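Local structure of type 3 secretion system chaperone PscG (Pseudomonas aeruginosa, 2UWJ) at residues 83-86 and 87-91; 29-32 and 33-37; 47-50 and 51-54; 65-68 and 69-72. The protein acts with PscE as a cytoplasmic chaperone of the type III secretion system, keeping the needle protein PscF from polymerising prematurely before the needle is assembled. All blocks are in the same frame, centred on the assembly; numbering follows the deposited sequence.

Interaction 1 (83-86 and 87-91)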
loop_
_atom_site.group_PDB
_atom_site.type_symbol
_atom_site.label_atom_id
_atom_site.label_comp_id
_atom_site.label_asym_id
_atom_site.label_seq_id
_atom_site.Cartn_x
_atom_site.Cartn_y
_atom_site.Cartn_z
ATOM N N LEU C 83 -15.740 15.885 22.427
ATOM C CA LEU C 83 -16.859 16.525 21.726
ATOM C C LEU C 83 -17.790 15.434 21.199
ATOM O O LEU C 83 -17.896 15.212 19.981
ATOM C CB LEU C 83 -16.304 17.389 20.584
ATOM C CG LEU C 83 -15.523 18.603 21.082
ATOM C CD1 LEU C 83 -14.784 19.330 19.944
ATOM C CD2 LEU C 83 -16.544 19.528 21.774
ATOM N N GLY C 84 -18.493 14.771 22.111
ATOM C CA GLY C 84 -19.368 13.647 21.742
ATOM C C GLY C 84 -20.442 13.843 20.680
ATOM O O GLY C 84 -20.611 13.008 19.762
ATOM N N ALA C 85 -21.185 14.936 20.766
ATOM C CA ALA C 85 -22.253 15.164 19.788
ATOM C C ALA C 85 -21.697 15.542 18.403
ATOM O O ALA C 85 -22.257 15.160 17.390
ATOM C CB ALA C 85 -23.200 16.254 20.291
ATOM N N ALA C 86 -20.624 16.330 18.363
ATOM C CA ALA C 86 -20.032 16.708 17.085
ATOM C C ALA C 86 -19.498 15.402 16.448
ATOM O O ALA C 86 -19.705 15.176 15.243
ATOM C CB ALA C 86 -18.884 17.726 17.282
ATOM N N LEU C 87 -18.820 14.564 17.246
ATOM C CA LEU C 87 -18.287 13.295 16.763
ATOM C C LEU C 87 -19.408 12.448 16.143
ATOM O O LEU C 87 -19.285 11.900 15.025
ATOM C CB LEU C 87 -17.641 12.470 17.903
ATOM C CG LEU C 87 -17.197 11.020 17.512
ATOM C CD1 LEU C 87 -16.151 11.062 16.317
ATOM C CD2 LEU C 87 -16.537 10.295 18.737
ATOM N N ASP C 88 -20.514 12.335 16.873
ATOM C CA ASP C 88 -21.621 11.524 16.402
ATOM C C ASP C 88 -22.192 12.049 15.104
ATOM O O ASP C 88 -22.562 11.259 14.247
ATOM C CB ASP C 88 -22.742 11.407 17.464
ATOM C CG ASP C 88 -22.296 10.638 18.712
ATOM O OD1 ASP C 88 -21.327 9.828 18.623
ATOM O OD2 ASP C 88 -22.923 10.835 19.788
ATOM N N ARG C 89 -22.308 13.363 14.949
ATOM C CA ARG C 89 -22.834 13.906 13.681
ATOM C C ARG C 89 -21.841 13.608 12.532
ATOM O O ARG C 89 -22.243 13.229 11.418
ATOM C CB ARG C 89 -23.038 15.431 13.737
ATOM C CG ARG C 89 -24.216 15.888 14.631
ATOM C CD ARG C 89 -24.462 17.395 14.510
ATOM N NE ARG C 89 -23.353 18.241 14.968
ATOM C CZ ARG C 89 -23.118 18.574 16.237
ATOM N NH1 ARG C 89 -23.914 18.127 17.217
ATOM N NH2 ARG C 89 -22.093 19.380 16.528
ATOM N N ARG C 90 -20.550 13.821 12.776
ATOM C CA ARG C 90 -19.573 13.545 11.721
ATOM C C ARG C 90 -19.646 12.055 11.322
ATOM O O ARG C 90 -19.734 11.718 10.122
ATOM C CB ARG C 90 -18.143 13.940 12.185
ATOM C CG ARG C 90 -17.098 13.863 11.034
ATOM C CD ARG C 90 -15.722 14.389 11.483
ATOM N NE ARG C 90 -15.760 15.730 12.091
ATOM C CZ ARG C 90 -15.693 16.902 11.441
ATOM N NH1 ARG C 90 -15.588 16.986 10.107
ATOM N NH2 ARG C 90 -15.683 18.030 12.144
ATOM N N LEU C 91 -19.609 11.147 12.307
ATOM C CA LEU C 91 -19.695 9.718 11.980
ATOM C C LEU C 91 -20.978 9.383 11.216
ATOM O O LEU C 91 -20.935 8.667 10.203
ATOM C CB LEU C 91 -19.583 8.824 13.226
ATOM C CG LEU C 91 -18.272 8.913 13.993
ATOM C CD1 LEU C 91 -18.248 7.856 15.103
ATOM C CD2 LEU C 91 -17.103 8.710 12.972
#
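Arg89 folds back over the turn that precedes it and lays one face of its guanidinium along the backbone of Ala85 and Ala86. Ala86 CA and Ala85 O both lie about 3.4 Å above the guanidinium plane, displaced toward its rim. Each terminal nitrogen approaches one methyl group: Arg89 NH1 comes to 3.7 Å from Ala85 CB, while Arg89 NH2 is the nitrogen that approaches Ala86 CB. A bend at chi3 (-63°) turns the chain back toward the start of the helix; with chi2 extended, the aliphatic part runs past Ala85 O, which Arg89 CG meets at 3.5 Å. The angle of Arg89 NH1 to that oxygen is too poor for a hydrogen bond.

These residues form the opening turns of helix 84-95, with Leu83 at the N-cap position, in a chaperone of the TPR clan built from successive antiparallel helices. Leu87 N donates to Leu83 O (3.0 Å, 165° at the hydrogen), and Asp88, Arg89 and Arg90 repeat the i to i-4 pattern. Asp88 hangs beside the first turn on another side, its OD2 3.2 Å from Gly84 O; both are acceptors, so the carboxylate gains no bond from that carbonyl.

Leu87 and Arg90 turn the other way. With CG anti to the backbone N (chi1 173°), Leu87 sends its branched end from this turn into the interior, against Ala75 and Trp79 of helix 71-80 and Met109 of helix 100-113. Arg90 touches Ala86 O with its CB, while its guanidinium forms a salt bridge to Glu78.

Interaction 2 (29-32 and 33-37)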
loop_
_atom_site.group_PDB
_atom_site.type_symbol
_atom_site.label_atom_id
_atom_site.label_comp_id
_atom_site.label_asym_id
_atom_site.label_seq_id
_atom_site.Cartn_x
_atom_site.Cartn_y
_atom_site.Cartn_z
ATOM N N ALA C 29 5.800 18.834 4.436
ATOM C CA ALA C 29 4.463 19.260 4.022
ATOM C C ALA C 29 4.509 20.615 3.302
ATOM O O ALA C 29 3.804 20.816 2.303
ATOM C CB ALA C 29 3.518 19.367 5.241
ATOM N N GLU C 30 5.285 21.547 3.830
ATOM C CA GLU C 30 5.398 22.899 3.213
ATOM C C GLU C 30 5.945 22.780 1.792
ATOM O O GLU C 30 5.409 23.366 0.825
ATOM C CB GLU C 30 6.320 23.797 4.050
ATOM C CG GLU C 30 5.571 24.311 5.184
ATOM C CD GLU C 30 6.416 25.170 6.125
ATOM O OE1 GLU C 30 7.462 25.680 5.659
ATOM O OE2 GLU C 30 5.994 25.325 7.305
ATOM N N TRP C 31 6.982 21.976 1.653
ATOM C CA TRP C 31 7.555 21.723 0.312
ATOM C C TRP C 31 6.523 21.045 -0.619
ATOM O O TRP C 31 6.405 21.429 -1.774
ATOM C CB TRP C 31 8.803 20.877 0.498
ATOM C CG TRP C 31 9.398 20.355 -0.746
ATOM C CD1 TRP C 31 10.093 21.059 -1.708
ATOM C CD2 TRP C 31 9.439 18.994 -1.135
ATOM N NE1 TRP C 31 10.566 20.191 -2.668
ATOM C CE2 TRP C 31 10.178 18.918 -2.333
ATOM C CE3 TRP C 31 8.919 17.815 -0.578
ATOM C CZ2 TRP C 31 10.411 17.724 -2.987
ATOM C CZ3 TRP C 31 9.147 16.608 -1.230
ATOM C CH2 TRP C 31 9.893 16.576 -2.428
ATOM N N LEU C 32 5.755 20.048 -0.136
ATOM C CA LEU C 32 4.724 19.402 -0.959
ATOM C C LEU C 32 3.682 20.441 -1.419
ATOM O O LEU C 32 3.148 20.354 -2.527
ATOM C CB LEU C 32 4.000 18.277 -0.192
ATOM C CG LEU C 32 4.856 17.020 -0.004
ATOM C CD1 LEU C 32 4.157 16.144 1.053
ATOM C CD2 LEU C 32 5.006 16.261 -1.373
ATOM N N GLU C 33 3.369 21.400 -0.559
ATOM C CA GLU C 33 2.421 22.425 -0.969
ATOM C C GLU C 33 3.046 23.284 -2.097
ATOM O O GLU C 33 2.372 23.637 -3.060
ATOM C CB GLU C 33 2.008 23.269 0.234
ATOM C CG GLU C 33 0.912 22.585 1.047
ATOM C CD GLU C 33 0.605 23.281 2.358
ATOM O OE1 GLU C 33 1.231 24.322 2.651
ATOM O OE2 GLU C 33 -0.271 22.786 3.111
ATOM N N ARG C 34 4.332 23.594 -2.000
ATOM C CA ARG C 34 4.957 24.340 -3.105
ATOM C C ARG C 34 4.846 23.551 -4.406
ATOM O O ARG C 34 4.743 24.139 -5.490
ATOM C CB ARG C 34 6.418 24.575 -2.819
ATOM C CG ARG C 34 6.569 25.498 -1.699
ATOM C CD ARG C 34 7.680 26.461 -1.983
ATOM N NE ARG C 34 7.508 27.196 -3.238
ATOM C CZ ARG C 34 7.974 28.423 -3.406
ATOM N NH1 ARG C 34 8.606 29.023 -2.406
ATOM N NH2 ARG C 34 7.809 29.044 -4.561
ATOM N N LEU C 35 4.843 22.224 -4.303
ATOM C CA LEU C 35 4.759 21.374 -5.478
ATOM C C LEU C 35 3.327 21.073 -5.909
ATOM O O LEU C 35 3.110 20.339 -6.869
ATOM C CB LEU C 35 5.494 20.046 -5.228
ATOM C CG LEU C 35 6.962 20.058 -4.797
ATOM C CD1 LEU C 35 7.471 18.639 -4.791
ATOM C CD2 LEU C 35 7.786 20.873 -5.739
ATOM N N GLY C 36 2.351 21.583 -5.165
ATOM C CA GLY C 36 0.969 21.350 -5.543
ATOM C C GLY C 36 0.346 20.079 -4.993
ATOM O O GLY C 36 -0.790 19.741 -5.346
ATOM N N GLN C 37 1.044 19.394 -4.103
ATOM C CA GLN C 37 0.506 18.125 -3.545
ATOM C C GLN C 37 -0.224 18.492 -2.246
ATOM O O GLN C 37 0.176 18.101 -1.133
ATOM C CB GLN C 37 1.678 17.181 -3.283
ATOM C CG GLN C 37 2.323 16.653 -4.600
ATOM C CD GLN C 37 1.354 15.832 -5.453
ATOM O OE1 GLN C 37 0.381 15.266 -4.953
ATOM N NE2 GLN C 37 1.639 15.736 -6.741
#
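The indole of Trp31 carries Leu35 CD1 on one face, 3.5 Å above the ring plane and displaced toward the rim. The methyl sits over the six-membered ring, 3.8 Å from its centroid and 22° off the normal, a CH-pi contact whose closest carbon is Trp31 CZ2 at 3.6 Å from Leu35 CD1. Around the same indole, Ile6 and Leu9 of helix 4-17 and Ala56 of the PscE chain pack, and a bound nickel ion lies about 3 Å from the side chain. Trp31 reaches this place with CG anti to its own N (chi1 171°), and Leu35, one turn later, crosses it at a slant.

On another side of the helix Leu32 CD2 meets Gln37 CB at 3.9 Å, and Leu32 also packs on Ile6 and Ile44. Glu33 lays CB and CG beside Ala29 O, and its carboxylate goes on to a salt bridge with Arg45 of helix 38-51. Arg34 CB is 3.3 Å from Trp31 O, while the far end of the arginine hydrogen-bonds Gln52 of the PscE chain.

Helix 22-34 ends here in a Schellman motif. Gln37 N donates to Leu32 O (2.8 Å), and Gly36 N reaches back to Glu33 O at 2.9 Å. Leu35 N bonds Trp31 O and is weakly shared with Leu32 O. Gly36 supplies the positive phi, 88°, that turns the chain toward helix 38-51.

The closing turn thus satisfies carbonyls that the helix itself no longer serves, while Trp31 and Arg34 meet the partner chaperone PscE and Leu35 backs one face of the indole.

Interaction 3 (47-50 and 51-54)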
loop_
_atom_site.group_PDB
_atom_site.type_symbol
_atom_site.label_atom_id
_atom_site.label_comp_id
_atom_site.label_asym_id
_atom_site.label_seq_id
_atom_site.Cartn_x
_atom_site.Cartn_y
_atom_site.Cartn_z
ATOM N N SER C 47 -2.052 14.784 10.632
ATOM C CA SER C 47 -1.546 13.659 11.379
ATOM C C SER C 47 -0.510 14.140 12.409
ATOM O O SER C 47 -0.520 13.707 13.587
ATOM C CB SER C 47 -0.907 12.623 10.441
ATOM O OG SER C 47 -0.308 11.579 11.196
ATOM N N SER C 48 0.381 15.030 11.985
ATOM C CA SER C 48 1.425 15.524 12.875
ATOM C C SER C 48 0.795 16.278 14.055
ATOM O O SER C 48 1.172 16.057 15.200
ATOM C CB SER C 48 2.358 16.496 12.154
ATOM O OG SER C 48 3.246 17.042 13.108
ATOM N N LEU C 49 -0.170 17.155 13.759
ATOM C CA LEU C 49 -0.824 17.909 14.832
ATOM C C LEU C 49 -1.628 16.974 15.756
ATOM O O LEU C 49 -1.500 17.037 16.985
ATOM C CB LEU C 49 -1.718 18.993 14.243
ATOM C CG LEU C 49 -0.952 20.169 13.614
ATOM C CD1 LEU C 49 -1.986 20.983 12.809
ATOM C CD2 LEU C 49 -0.262 21.088 14.725
ATOM N N ALA C 50 -2.422 16.078 15.182
ATOM C CA ALA C 50 -3.233 15.195 16.008
ATOM C C ALA C 50 -2.346 14.286 16.865
ATOM O O ALA C 50 -2.674 14.047 18.047
ATOM C CB ALA C 50 -4.190 14.348 15.174
ATOM N N ASN C 51 -1.237 13.788 16.294
ATOM C CA ASN C 51 -0.344 12.907 17.044
ATOM C C ASN C 51 0.451 13.670 18.140
ATOM O O ASN C 51 1.034 13.062 19.007
ATOM C CB ASN C 51 0.586 12.113 16.112
ATOM C CG ASN C 51 -0.149 10.935 15.456
ATOM O OD1 ASN C 51 -0.849 10.175 16.158
ATOM N ND2 ASN C 51 -0.052 10.802 14.111
ATOM N N GLN C 52 0.452 14.994 18.093
ATOM C CA GLN C 52 1.092 15.782 19.160
ATOM C C GLN C 52 0.039 16.131 20.222
ATOM O O GLN C 52 0.345 16.803 21.221
ATOM C CB GLN C 52 1.600 17.125 18.630
ATOM C CG GLN C 52 2.734 16.996 17.723
ATOM C CD GLN C 52 3.186 18.337 17.193
ATOM O OE1 GLN C 52 3.734 19.172 17.933
ATOM N NE2 GLN C 52 2.977 18.555 15.897
ATOM N N GLY C 53 -1.208 15.739 19.973
ATOM C CA GLY C 53 -2.293 16.105 20.879
ATOM C C GLY C 53 -2.828 17.515 20.604
ATOM O O GLY C 53 -3.636 18.035 21.381
ATOM N N ARG C 54 -2.429 18.141 19.491
ATOM C CA ARG C 54 -2.895 19.508 19.164
ATOM C C ARG C 54 -4.143 19.395 18.346
ATOM O O ARG C 54 -4.166 19.726 17.116
ATOM C CB ARG C 54 -1.822 20.228 18.371
ATOM C CG ARG C 54 -0.602 20.545 19.206
ATOM C CD ARG C 54 -0.142 21.887 18.633
ATOM N NE ARG C 54 1.135 21.696 18.057
ATOM C CZ ARG C 54 1.800 22.501 17.247
ATOM N NH1 ARG C 54 1.365 23.690 16.814
ATOM N NH2 ARG C 54 2.963 22.035 16.862
#
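Leu49 O is gripped by two backbone donors at the end of helix 38-51, and this is the compact centre of the contact. Arg54 N approaches at 2.9 Å and Gln52 N at 3.0 Å, from opposite faces of the carbonyl plane of Leu49. Next to it Gly53 N donates to Ala50 O, standing 66° out of that carbonyl's plane. Gly53 has phi 83°, and the resulting Schellman motif reverses the chain into helix 55-59, with Arg54 at its N-cap position.

On the buried side, Asn51 N bonds Ser47 O (2.8 Å), and Asn51 ND2 lies 3.0 Å from Ser47 OG. Ser47 OG is hydrogen-bonded to Ser17, and Asn51 OD1 accepts from the backbone of another protein chain of the assembly. Ser47 and Asn51 also pack on aromatic side chains of that chain. Ala50 meets Cys77 of helix 71-80.

On the outer side the loose part is Gln52 NE2, which makes only weak bonds to Ser48 O and Ser48 OG, the latter hydroxyl being better engaged by His22. The exposed Arg54 is more firmly tied. Leu49 CD2 sits 3.5 Å above the centre of one face of its guanidinium, the side chains passing at a slant. Gln52 OE1 lies in the guanidinium plane at its edge and takes a nearly straight bond from Arg54 NH2 (3.2 Å, 174°). Arg54 NH1 forms a salt bridge to Glu57.

Bonded by an amide at its edge, salt-bridged to a carboxylate and backed by a methyl, the arginine is probably limited in rotation, while polar bonding on the buried side joins the helix end to the neighbouring chain.

Interaction 4 (65-68 and 69-72)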
loop_
_atom_site.group_PDB
_atom_site.type_symbol
_atom_site.label_atom_id
_atom_site.label_comp_id
_atom_site.label_asym_id
_atom_site.label_seq_id
_atom_site.Cartn_x
_atom_site.Cartn_y
_atom_site.Cartn_z
ATOM N N ASN C 65 -13.530 21.481 4.644
ATOM C CA ASN C 65 -12.626 20.427 4.165
ATOM C C ASN C 65 -13.106 19.860 2.818
ATOM O O ASN C 65 -14.204 19.295 2.715
ATOM C CB ASN C 65 -12.527 19.256 5.165
ATOM C CG ASN C 65 -11.832 18.047 4.538
ATOM O OD1 ASN C 65 -10.772 18.190 3.908
ATOM N ND2 ASN C 65 -12.409 16.871 4.716
ATOM N N PRO C 66 -12.268 19.965 1.791
ATOM C CA PRO C 66 -12.639 19.462 0.466
ATOM C C PRO C 66 -12.232 17.986 0.170
ATOM O O PRO C 66 -12.611 17.453 -0.866
ATOM C CB PRO C 66 -11.912 20.430 -0.455
ATOM C CG PRO C 66 -10.615 20.546 0.197
ATOM C CD PRO C 66 -10.984 20.679 1.737
ATOM N N TRP C 67 -11.499 17.332 1.090
ATOM C CA TRP C 67 -11.014 15.951 0.874
ATOM C C TRP C 67 -11.638 14.990 1.850
ATOM O O TRP C 67 -11.209 14.915 2.997
ATOM C CB TRP C 67 -9.483 15.949 1.027
ATOM C CG TRP C 67 -8.836 16.732 -0.075
ATOM C CD1 TRP C 67 -8.947 16.496 -1.429
ATOM C CD2 TRP C 67 -8.034 17.901 0.059
ATOM N NE1 TRP C 67 -8.272 17.455 -2.130
ATOM C CE2 TRP C 67 -7.700 18.330 -1.250
ATOM C CE3 TRP C 67 -7.558 18.634 1.160
ATOM C CZ2 TRP C 67 -6.919 19.458 -1.488
ATOM C CZ3 TRP C 67 -6.772 19.774 0.922
ATOM C CH2 TRP C 67 -6.468 20.168 -0.395
ATOM N N PRO C 68 -12.657 14.245 1.419
ATOM C CA PRO C 68 -13.313 13.308 2.335
ATOM C C PRO C 68 -12.399 12.309 3.048
ATOM O O PRO C 68 -12.681 11.921 4.166
ATOM C CB PRO C 68 -14.363 12.623 1.441
ATOM C CG PRO C 68 -14.709 13.750 0.415
ATOM C CD PRO C 68 -13.310 14.247 0.084
ATOM N N ALA C 69 -11.295 11.914 2.420
ATOM C CA ALA C 69 -10.411 10.938 3.056
ATOM C C ALA C 69 -9.774 11.489 4.355
ATOM O O ALA C 69 -9.167 10.724 5.086
ATOM C CB ALA C 69 -9.295 10.516 2.070
ATOM N N LEU C 70 -9.834 12.811 4.565
ATOM C CA LEU C 70 -9.267 13.424 5.761
ATOM C C LEU C 70 -10.283 13.455 6.909
ATOM O O LEU C 70 -9.889 13.644 8.083
ATOM C CB LEU C 70 -8.788 14.867 5.502
ATOM C CG LEU C 70 -7.706 14.994 4.424
ATOM C CD1 LEU C 70 -7.342 16.472 4.270
ATOM C CD2 LEU C 70 -6.456 14.120 4.797
ATOM N N GLU C 71 -11.564 13.228 6.590
ATOM C CA GLU C 71 -12.621 13.301 7.638
ATOM C C GLU C 71 -12.381 12.424 8.898
ATOM O O GLU C 71 -12.692 12.859 9.987
ATOM C CB GLU C 71 -14.007 13.022 7.054
ATOM C CG GLU C 71 -14.517 14.136 6.119
ATOM C CD GLU C 71 -14.924 15.373 6.938
ATOM O OE1 GLU C 71 -15.653 15.181 7.939
ATOM O OE2 GLU C 71 -14.494 16.492 6.613
ATOM N N PRO C 72 -11.880 11.176 8.738
ATOM C CA PRO C 72 -11.651 10.373 9.946
ATOM C C PRO C 72 -10.757 11.080 10.984
ATOM O O PRO C 72 -10.948 10.881 12.178
ATOM C CB PRO C 72 -10.980 9.092 9.410
ATOM C CG PRO C 72 -11.673 8.935 7.994
ATOM C CD PRO C 72 -11.674 10.377 7.497
#
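Trp67 O is gripped by two donors, Asn65 ND2 at 2.9 Å and Leu70 N at 3.0 Å, which reach it from opposite faces of its carbonyl plane. The same Asn65 ND2 gives its other hydrogen to Glu71 OE2 (2.8 Å, 162°), which receives it on the anti lone pair. Amide and carboxylate are nearly coplanar, 22° apart, and the two side chains run past each other in opposite directions. A chi1 of 168° carries the Asn65 amide over the following residues, where OD1 accepts from Trp67 N, closing an Asx turn.

Leu70 lies alongside Trp67, its CD1 3.8 Å from Trp67 CE3. Pro66 CG packs 3.6 Å above the centre of one indole face, and Arg42 of helix 38-51 touches both Trp67 and Leu70. Glu71 N bonds Pro68 O as the short 3-10 segment leads into helix 71-80; Pro72 then faces Leu102 and Phe105 of helix 100-113.

Glu71 OE1 is salt-bridged to Arg90, which would be expected to favour the charged carboxylate; with both oxygens engaged, Glu71 joins the loop amide to helix 84-95.

How the interactions relate
From the N terminus the contacts come strictly in series, with none nested or crossed. Interaction 2 ends helix 22-34 and turns the chain into helix 38-51; interaction 3 closes the far end of that second helix and leads into helix 55-59. Interaction 4 orders the loop entering helix 71-80, and interaction 1 starts helix 84-95. Interactions 1 and 4 touch, through Arg90 and Glu71. The others stay apart: interactions 1 and 2, on opposite sides of the chain's centre, have centres 31 Å apart. Helix 38-51 links the middle of the array, meeting side chains of interactions 2 and 4 and containing part of interaction 3.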